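Local atomic coordinates of pyridoxamine 5-phosphate-dependent dehydrase (Escherichia coli, PDB entry 3B8X), a protein that removes the C3'-hydroxyl group from GDP-4-keto-6-deoxy-D-mannose by a combined transamination and deoxygenation, a step in the biosynthesis of L-colitose for the O-antigen. Residues N142-I147 with G176-M181; T41-T46 with G197-T202; A67-F70 with P75-K78. The protein carries 1 engineered substitution. All blocks are in the same frame, centred on the assembly; numbering follows the deposited sequence. Where two conformers were deposited one is given.

Interaction 1. Residues N142-I147 with G176-M181; sequences NNFDEI and GTFGLM. With NA (sodium ion), chain N.
Phe144 and Phe178 lie face against face in an offset stack, their ring centroids 4.3 Å apart and their planes inclined by only 14°. Phe144 CD1 sits over the centre of the Phe178 ring, 3.5 Å from Phe178 CG, whereas Phe178 CG lies nearer the rim of the Phe144 face. The slip also carries the root of the Phe178 side chain across its partner: Phe178 CB stands 3.9 Å from the Phe144 centroid, almost on the ring normal, and makes a CH-pi contact. Both phenylalanines hold CG anti to the carbonyl carbon (chi1 -69° and -66°), which sends the two rings into the gap between their backbones. On the opposite face of Phe144, Asn142 CB stands near the rim.

Phe144 opens helix 144-151, whose first turn is N-capped by Asn143: OD1 accepts from Glu146 N at 2.9 Å, and more weakly from Asp145 N. In the loop leading into strand 181-185, Glu160 accepts from the backbone N of Gly176, Phe178 and Gly179. Thr177 O binds a sodium ion at 2.5 Å, with Asp203 and four waters as further ligands. Between the segments themselves no hydrogen bond forms; helix start and loop are joined purely by dispersion and CH-pi contact, while polar and metal bonds fix the backbone that carries Phe178.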
loop_
_atom_site.group_PDB
_atom_site.type_symbol
_atom_site.label_atom_id
_atom_site.label_comp_id
_atom_site.label_asym_id
_atom_site.label_seq_id
_atom_site.Cartn_x
_atom_site.Cartn_y
_atom_site.Cartn_z
ATOM N N ASN B 142 -4.317 -9.095 -24.854
ATOM C CA ASN B 142 -3.578 -8.597 -26.012
ATOM C C ASN B 142 -3.293 -9.774 -26.922
ATOM O O ASN B 142 -3.378 -10.923 -26.487
ATOM C CB ASN B 142 -2.236 -8.043 -25.545
ATOM C CG ASN B 142 -2.372 -6.685 -24.983
ATOM O OD1 ASN B 142 -2.226 -5.722 -25.738
ATOM N ND2 ASN B 142 -2.852 -6.579 -23.710
ATOM N N ASN B 143 -2.899 -9.513 -28.164
ATOM C CA ASN B 143 -2.527 -10.638 -28.984
ATOM C C ASN B 143 -1.060 -10.850 -28.748
ATOM O O ASN B 143 -0.222 -10.167 -29.329
ATOM C CB ASN B 143 -2.850 -10.442 -30.470
ATOM C CG ASN B 143 -2.294 -11.565 -31.308
ATOM O OD1 ASN B 143 -1.318 -12.190 -30.913
ATOM N ND2 ASN B 143 -2.916 -11.852 -32.445
ATOM N N PHE B 144 -0.758 -11.754 -27.834
ATOM C CA PHE B 144 0.612 -12.007 -27.414
ATOM C C PHE B 144 1.539 -12.571 -28.482
ATOM O O PHE B 144 2.735 -12.340 -28.443
ATOM C CB PHE B 144 0.664 -12.729 -26.066
ATOM C CG PHE B 144 0.207 -11.857 -24.930
ATOM C CD1 PHE B 144 -1.051 -12.011 -24.365
ATOM C CD2 PHE B 144 1.019 -10.813 -24.497
ATOM C CE1 PHE B 144 -1.492 -11.136 -23.342
ATOM C CE2 PHE B 144 0.614 -9.972 -23.459
ATOM C CZ PHE B 144 -0.638 -10.115 -22.910
ATOM N N ASP B 145 0.955 -13.220 -29.484
ATOM C CA ASP B 145 1.746 -13.717 -30.612
ATOM C C ASP B 145 2.309 -12.507 -31.340
ATOM O O ASP B 145 3.522 -12.385 -31.559
ATOM C CB ASP B 145 0.830 -14.457 -31.589
ATOM C CG ASP B 145 0.492 -15.863 -31.124
ATOM O OD1 ASP B 145 1.175 -16.371 -30.211
ATOM O OD2 ASP B 145 -0.466 -16.459 -31.665
ATOM N N GLU B 146 1.422 -11.606 -31.741
ATOM C CA GLU B 146 1.908 -10.434 -32.448
ATOM C C GLU B 146 2.927 -9.701 -31.603
ATOM O O GLU B 146 3.915 -9.162 -32.125
ATOM C CB GLU B 146 0.741 -9.460 -32.748
ATOM C CG GLU B 146 -0.348 -10.032 -33.643
ATOM C CD GLU B 146 0.195 -10.624 -34.930
ATOM O OE1 GLU B 146 -0.195 -10.128 -36.011
ATOM O OE2 GLU B 146 0.988 -11.591 -34.855
ATOM N N ILE B 147 2.627 -9.604 -30.310
ATOM C CA ILE B 147 3.498 -8.865 -29.408
ATOM C C ILE B 147 4.859 -9.519 -29.280
ATOM O O ILE B 147 5.900 -8.860 -29.344
ATOM C CB ILE B 147 2.869 -8.709 -28.030
ATOM C CG1 ILE B 147 1.772 -7.658 -28.129
ATOM C CG2 ILE B 147 3.922 -8.303 -27.012
ATOM C CD1 ILE B 147 1.103 -7.408 -26.884
ATOM N N GLY B 176 -2.214 -12.791 -17.962
ATOM C CA GLY B 176 -1.419 -12.595 -16.757
ATOM C C GLY B 176 -0.171 -13.489 -16.764
ATOM O O GLY B 176 0.800 -13.245 -16.037
ATOM N N THR B 177 -0.201 -14.559 -17.542
ATOM C CA THR B 177 0.943 -15.465 -17.538
ATOM C C THR B 177 1.904 -15.389 -18.719
ATOM O O THR B 177 2.888 -16.136 -18.801
ATOM C CB THR B 177 0.502 -16.919 -17.350
ATOM O OG1 THR B 177 -0.137 -17.353 -18.561
ATOM C CG2 THR B 177 -0.477 -17.026 -16.150
ATOM N N PHE B 178 1.639 -14.482 -19.638
ATOM C CA PHE B 178 2.537 -14.343 -20.779
ATOM C C PHE B 178 3.814 -13.573 -20.409
ATOM O O PHE B 178 4.911 -13.907 -20.862
ATOM C CB PHE B 178 1.783 -13.622 -21.875
ATOM C CG PHE B 178 0.618 -14.423 -22.421
ATOM C CD1 PHE B 178 -0.643 -14.401 -21.790
ATOM C CD2 PHE B 178 0.771 -15.209 -23.551
ATOM C CE1 PHE B 178 -1.697 -15.115 -22.297
ATOM C CE2 PHE B 178 -0.299 -15.948 -24.034
ATOM C CZ PHE B 178 -1.535 -15.851 -23.451
ATOM N N GLY B 179 3.650 -12.573 -19.547
ATOM C CA GLY B 179 4.716 -11.704 -19.087
ATOM C C GLY B 179 5.683 -12.347 -18.092
ATOM O O GLY B 179 5.448 -13.444 -17.557
ATOM N N LEU B 180 6.790 -11.659 -17.866
ATOM C CA LEU B 180 7.738 -12.080 -16.838
ATOM C C LEU B 180 6.959 -12.029 -15.506
ATOM O O LEU B 180 7.149 -12.855 -14.590
ATOM C CB LEU B 180 8.887 -11.071 -16.802
ATOM C CG LEU B 180 9.709 -11.157 -15.530
ATOM C CD1 LEU B 180 10.419 -12.524 -15.454
ATOM C CD2 LEU B 180 10.688 -9.994 -15.493
ATOM N N MET B 181 6.099 -11.014 -15.416
ATOM C CA MET B 181 5.164 -10.819 -14.290
ATOM C C MET B 181 3.795 -10.466 -14.812
ATOM O O MET B 181 3.665 -9.851 -15.887
ATOM C CB MET B 181 5.610 -9.697 -13.351
ATOM C CG MET B 181 6.543 -10.225 -12.252
ATOM S SD MET B 181 7.222 -8.953 -11.192
ATOM C CE MET B 181 8.389 -8.217 -12.271
HETATM NA NA NA N . 4.436 -17.603 -17.525
HETATM O O HOH W 1 6.210 -15.839 -17.790
HETATM O O HOH W 2 5.591 -18.176 -19.686
HETATM O O HOH W 3 3.680 -16.520 -15.146
HETATM O O HOH W 4 2.882 -19.699 -17.228
#

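Interaction 2. Residues T41-T46 with G197-T202; sequences TQFAKT and GGCIVT
A cysteine sulfur resting on an aromatic face marks this contact: in the conformer described, one of two modelled for Cys199, SG lies 3.8 Å from the centroid of the Phe43 ring and 15° off its normal. It belongs to the large domain of the aspartate aminotransferase fold, where helix 34-47 packs on one side of the mixed central sheet through strand 198-202. Cys199 and Val201, two apart on the strand, both turn toward the helix, while Ile200 between them faces helix 58-68 on the other side. Cys199 CB also stands over the face, 4.0 Å from the Phe43 centroid, in a CH-pi contact. Val201 comes instead to the ring edge, where its CG1 is 3.6 Å from Phe43 CE2. With CG anti to the backbone N (chi1 -159°), Phe43 reaches out from the helix to meet both residues. Phe184 of the adjoining strand meets Phe43 edge-to-face, and Tyr39 and Phe47 of the same helix add further rings, making the site a buried aromatic cluster. Next to Phe43, Gln42 O accepts twice from Thr46, a turn further on: from N and from OG1, the hydroxyl lying 2.7 Å from Gln42 O and the two donors reaching it from opposite faces of the carbonyl plane.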
loop_
_atom_site.group_PDB
_atom_site.type_symbol
_atom_site.label_atom_id
_atom_site.label_comp_id
_atom_site.label_asym_id
_atom_site.label_seq_id
_atom_site.Cartn_x
_atom_site.Cartn_y
_atom_site.Cartn_z
ATOM N N THR B 41 -1.176 -20.436 -3.384
ATOM C CA THR B 41 -0.930 -21.752 -3.955
ATOM C C THR B 41 -2.033 -22.046 -4.965
ATOM O O THR B 41 -1.781 -22.415 -6.116
ATOM C CB THR B 41 -0.955 -22.791 -2.836
ATOM O OG1 THR B 41 0.225 -22.635 -2.040
ATOM C CG2 THR B 41 -1.046 -24.209 -3.396
ATOM N N GLN B 42 -3.273 -21.805 -4.555
ATOM C CA GLN B 42 -4.395 -22.045 -5.470
ATOM C C GLN B 42 -4.374 -21.081 -6.666
ATOM O O GLN B 42 -4.764 -21.445 -7.781
ATOM C CB GLN B 42 -5.731 -21.943 -4.706
ATOM C CG GLN B 42 -6.662 -23.103 -4.876
ATOM C CD GLN B 42 -5.957 -24.363 -5.335
ATOM O OE1 GLN B 42 -5.185 -24.978 -4.581
ATOM N NE2 GLN B 42 -6.231 -24.765 -6.579
ATOM N N PHE B 43 -3.954 -19.845 -6.410
ATOM C CA PHE B 43 -3.926 -18.788 -7.418
ATOM C C PHE B 43 -2.999 -19.204 -8.523
ATOM O O PHE B 43 -3.445 -19.244 -9.666
ATOM C CB PHE B 43 -3.563 -17.441 -6.800
ATOM C CG PHE B 43 -3.991 -16.225 -7.628
ATOM C CD1 PHE B 43 -5.200 -15.556 -7.373
ATOM C CD2 PHE B 43 -3.185 -15.758 -8.676
ATOM C CE1 PHE B 43 -5.570 -14.424 -8.125
ATOM C CE2 PHE B 43 -3.577 -14.652 -9.482
ATOM C CZ PHE B 43 -4.740 -13.981 -9.187
ATOM N N ALA B 44 -1.754 -19.550 -8.178
ATOM C CA ALA B 44 -0.728 -19.942 -9.158
ATOM C C ALA B 44 -1.265 -21.103 -9.991
ATOM O O ALA B 44 -1.199 -21.100 -11.217
ATOM C CB ALA B 44 0.548 -20.371 -8.454
ATOM N N LYS B 45 -1.850 -22.076 -9.303
ATOM C CA LYS B 45 -2.416 -23.230 -9.985
ATOM C C LYS B 45 -3.513 -22.849 -10.975
ATOM O O LYS B 45 -3.559 -23.358 -12.114
ATOM C CB LYS B 45 -2.988 -24.211 -8.963
ATOM C CG LYS B 45 -3.679 -25.445 -9.501
ATOM C CD LYS B 45 -3.476 -26.608 -8.528
ATOM C CE LYS B 45 -4.759 -27.368 -8.225
ATOM N NZ LYS B 45 -4.493 -28.482 -7.265
ATOM N N THR B 46 -4.412 -21.978 -10.521
ATOM C CA THR B 46 -5.554 -21.579 -11.326
ATOM C C THR B 46 -5.126 -21.026 -12.668
ATOM O O THR B 46 -5.693 -21.402 -13.684
ATOM C CB THR B 46 -6.424 -20.558 -10.605
ATOM O OG1 THR B 46 -6.941 -21.139 -9.409
ATOM C CG2 THR B 46 -7.552 -20.213 -11.481
ATOM N N GLY B 197 -7.694 -6.277 -2.859
ATOM C CA GLY B 197 -6.732 -7.357 -2.967
ATOM C C GLY B 197 -6.068 -7.267 -4.337
ATOM O O GLY B 197 -6.694 -6.818 -5.292
ATOM N N GLY B 198 -4.832 -7.762 -4.407
ATOM C CA GLY B 198 -4.113 -7.814 -5.663
ATOM C C GLY B 198 -3.205 -9.053 -5.625
ATOM O O GLY B 198 -3.111 -9.713 -4.611
ATOM N N CYS B 199 -2.569 -9.375 -6.743
ATOM C CA CYS B 199 -1.684 -10.527 -6.783
ATOM C C CYS B 199 -0.712 -10.338 -7.923
ATOM O O CYS B 199 -1.083 -9.794 -8.960
ATOM C CB CYS B 199 -2.504 -11.775 -7.072
ATOM S SG CYS B 199 -1.798 -13.291 -6.378
ATOM N N ILE B 200 0.509 -10.807 -7.723
ATOM C CA ILE B 200 1.527 -10.763 -8.773
ATOM C C ILE B 200 1.866 -12.219 -8.978
ATOM O O ILE B 200 2.096 -12.937 -8.018
ATOM C CB ILE B 200 2.848 -10.043 -8.364
ATOM C CG1 ILE B 200 2.529 -8.642 -7.810
ATOM C CG2 ILE B 200 3.753 -9.898 -9.617
ATOM C CD1 ILE B 200 2.662 -8.556 -6.265
ATOM N N VAL B 201 1.927 -12.641 -10.235
ATOM C CA VAL B 201 2.287 -14.007 -10.556
ATOM C C VAL B 201 3.566 -13.938 -11.422
ATOM O O VAL B 201 3.807 -12.952 -12.124
ATOM C CB VAL B 201 1.143 -14.768 -11.313
ATOM C CG1 VAL B 201 -0.179 -14.618 -10.578
ATOM C CG2 VAL B 201 1.022 -14.272 -12.740
ATOM N N THR B 202 4.376 -14.988 -11.317
ATOM C CA THR B 202 5.620 -15.111 -12.066
ATOM C C THR B 202 6.072 -16.563 -12.039
ATOM O O THR B 202 5.504 -17.419 -11.317
ATOM C CB THR B 202 6.711 -14.123 -11.576
ATOM O OG1 THR B 202 7.908 -14.252 -12.352
ATOM C CG2 THR B 202 7.014 -14.345 -10.096
#

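Interaction 3. Residues A67-F70 with P75-K78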
loop_
_atom_site.group_PDB
_atom_site.type_symbol
_atom_site.label_atom_id
_atom_site.label_comp_id
_atom_site.label_asym_id
_atom_site.label_seq_id
_atom_site.Cartn_x
_atom_site.Cartn_y
_atom_site.Cartn_z
ATOM N N ALA B 67 8.916 -2.280 -9.030
ATOM C CA ALA B 67 10.010 -2.200 -8.079
ATOM C C ALA B 67 10.941 -3.402 -8.114
ATOM O O ALA B 67 12.172 -3.290 -8.041
ATOM C CB ALA B 67 9.435 -2.047 -6.713
ATOM N N ALA B 68 10.360 -4.588 -8.125
ATOM C CA ALA B 68 11.206 -5.767 -8.122
ATOM C C ALA B 68 12.284 -5.769 -9.200
ATOM O O ALA B 68 13.346 -6.309 -8.979
ATOM C CB ALA B 68 10.357 -6.997 -8.238
ATOM N N LEU B 69 11.989 -5.211 -10.371
ATOM C CA LEU B 69 12.931 -5.198 -11.473
ATOM C C LEU B 69 14.192 -4.386 -11.208
ATOM O O LEU B 69 15.184 -4.506 -11.913
ATOM C CB LEU B 69 12.258 -4.714 -12.753
ATOM C CG LEU B 69 11.097 -5.596 -13.200
ATOM C CD1 LEU B 69 10.226 -4.938 -14.282
ATOM C CD2 LEU B 69 11.599 -6.958 -13.612
ATOM N N PHE B 70 14.162 -3.590 -10.151
ATOM C CA PHE B 70 15.302 -2.764 -9.809
ATOM C C PHE B 70 16.189 -3.505 -8.834
ATOM O O PHE B 70 17.310 -3.091 -8.553
ATOM C CB PHE B 70 14.829 -1.445 -9.184
ATOM C CG PHE B 70 14.233 -0.484 -10.174
ATOM C CD1 PHE B 70 13.006 -0.762 -10.781
ATOM C CD2 PHE B 70 14.899 0.711 -10.496
ATOM C CE1 PHE B 70 12.491 0.085 -11.740
ATOM C CE2 PHE B 70 14.413 1.556 -11.481
ATOM C CZ PHE B 70 13.176 1.281 -12.072
ATOM N N PRO B 75 20.389 -5.946 -12.030
ATOM C CA PRO B 75 19.143 -5.163 -12.099
ATOM C C PRO B 75 18.533 -5.162 -13.473
ATOM O O PRO B 75 19.173 -4.797 -14.445
ATOM C CB PRO B 75 19.601 -3.745 -11.797
ATOM C CG PRO B 75 20.834 -3.930 -10.958
ATOM C CD PRO B 75 21.517 -5.147 -11.518
ATOM N N ARG B 76 17.268 -5.528 -13.564
ATOM C CA ARG B 76 16.633 -5.563 -14.867
ATOM C C ARG B 76 16.163 -4.236 -15.433
ATOM O O ARG B 76 15.896 -4.164 -16.629
ATOM C CB ARG B 76 15.560 -6.620 -14.905
ATOM C CG ARG B 76 16.117 -8.014 -15.099
ATOM C CD ARG B 76 15.590 -8.970 -14.066
ATOM N NE ARG B 76 15.173 -10.206 -14.723
ATOM C CZ ARG B 76 15.153 -11.415 -14.164
ATOM N NH1 ARG B 76 15.506 -11.607 -12.890
ATOM N NH2 ARG B 76 14.755 -12.447 -14.894
ATOM N N LEU B 77 16.093 -3.198 -14.596
ATOM C CA LEU B 77 15.737 -1.838 -15.027
ATOM C C LEU B 77 16.513 -0.912 -14.133
ATOM O O LEU B 77 16.915 -1.325 -13.038
ATOM C CB LEU B 77 14.224 -1.508 -14.892
ATOM C CG LEU B 77 13.176 -2.189 -15.802
ATOM C CD1 LEU B 77 11.758 -1.735 -15.415
ATOM C CD2 LEU B 77 13.405 -1.901 -17.283
ATOM N N LYS B 78 16.691 0.330 -14.601
ATOM C CA LYS B 78 17.374 1.408 -13.885
ATOM C C LYS B 78 16.697 2.713 -14.284
ATOM O O LYS B 78 15.956 2.752 -15.263
ATOM C CB LYS B 78 18.845 1.444 -14.233
ATOM C CG LYS B 78 19.090 2.043 -15.569
ATOM C CD LYS B 78 20.557 1.876 -15.926
ATOM C CE LYS B 78 20.838 2.464 -17.298
ATOM N NZ LYS B 78 20.473 1.554 -18.435
#
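The chain turns back on itself just past helix 58-68, where Leu69 O receives two successive backbone N-H groups from the returning segment, Arg76 N at 2.8 Å and Leu77 N at 3.1 Å, both bonds weak because their N-H...O angles of 122° and 133° are far from straight.

Leu69 and Leu77 run side by side in the same direction, and Leu69 CD1 touches Leu77 CD1 at 3.7 Å. In both leucines CG lies beside the backbone N and opposite the carbonyl carbon, which keeps the paired branches on the buried side. Here Leu69 also packs on Leu159 of strand 157-161 and on Ile207 of helix 205-214. Phe70 starts out away from the returning segment, but its ring swings back over Leu77. The same face receives Leu77 CB, 4.2 Å from the ring centroid in a CH-pi contact, and Leu77 O, which lies off centre and 3.8 Å from Phe70 CD2. The ring extends as far as the backbone of Lys78, where Phe70 CE2 comes within 3.8 Å of Lys78 C, and Tyr100 and Leu102 pack against it as well.

At the margin, the Arg76 side chain crosses that of Leu69 at about a right angle, with Arg76 CB nearest Leu69 CD2, while its guanidinium group leads away to a salt bridge with Asp204. Lys78 points away from the 67-70 segment, and its NZ pairs with Asp81 in a second salt bridge. This is a helix-to-strand connection of the alternating alpha/beta large domain in the aspartate aminotransferase fold, carrying the chain from helix 58-68 toward strand 82-86 of the central sheet, away from the cofactor and metal sites.

From the N terminus, helix 34-47 supplies the first half of interaction 2, whose loop closes only at strand 198-202, some 150 residues later. The other two contacts fall within that span, in series: interaction 3 closes a short loop between helix 58-68 and strand 82-86, and interaction 1 then joins the start of helix 144-151 to the loop entering strand 181-185. Interactions 1 and 2 meet where Leu180 O and Thr202 OG1 lie 2.7 Å apart, a probable hydrogen bond. Leu180 and Met181 also pack on Leu69, linking interaction 1 to interaction 3. Interactions 2 and 3 do not touch; segment 176-181 bridges them.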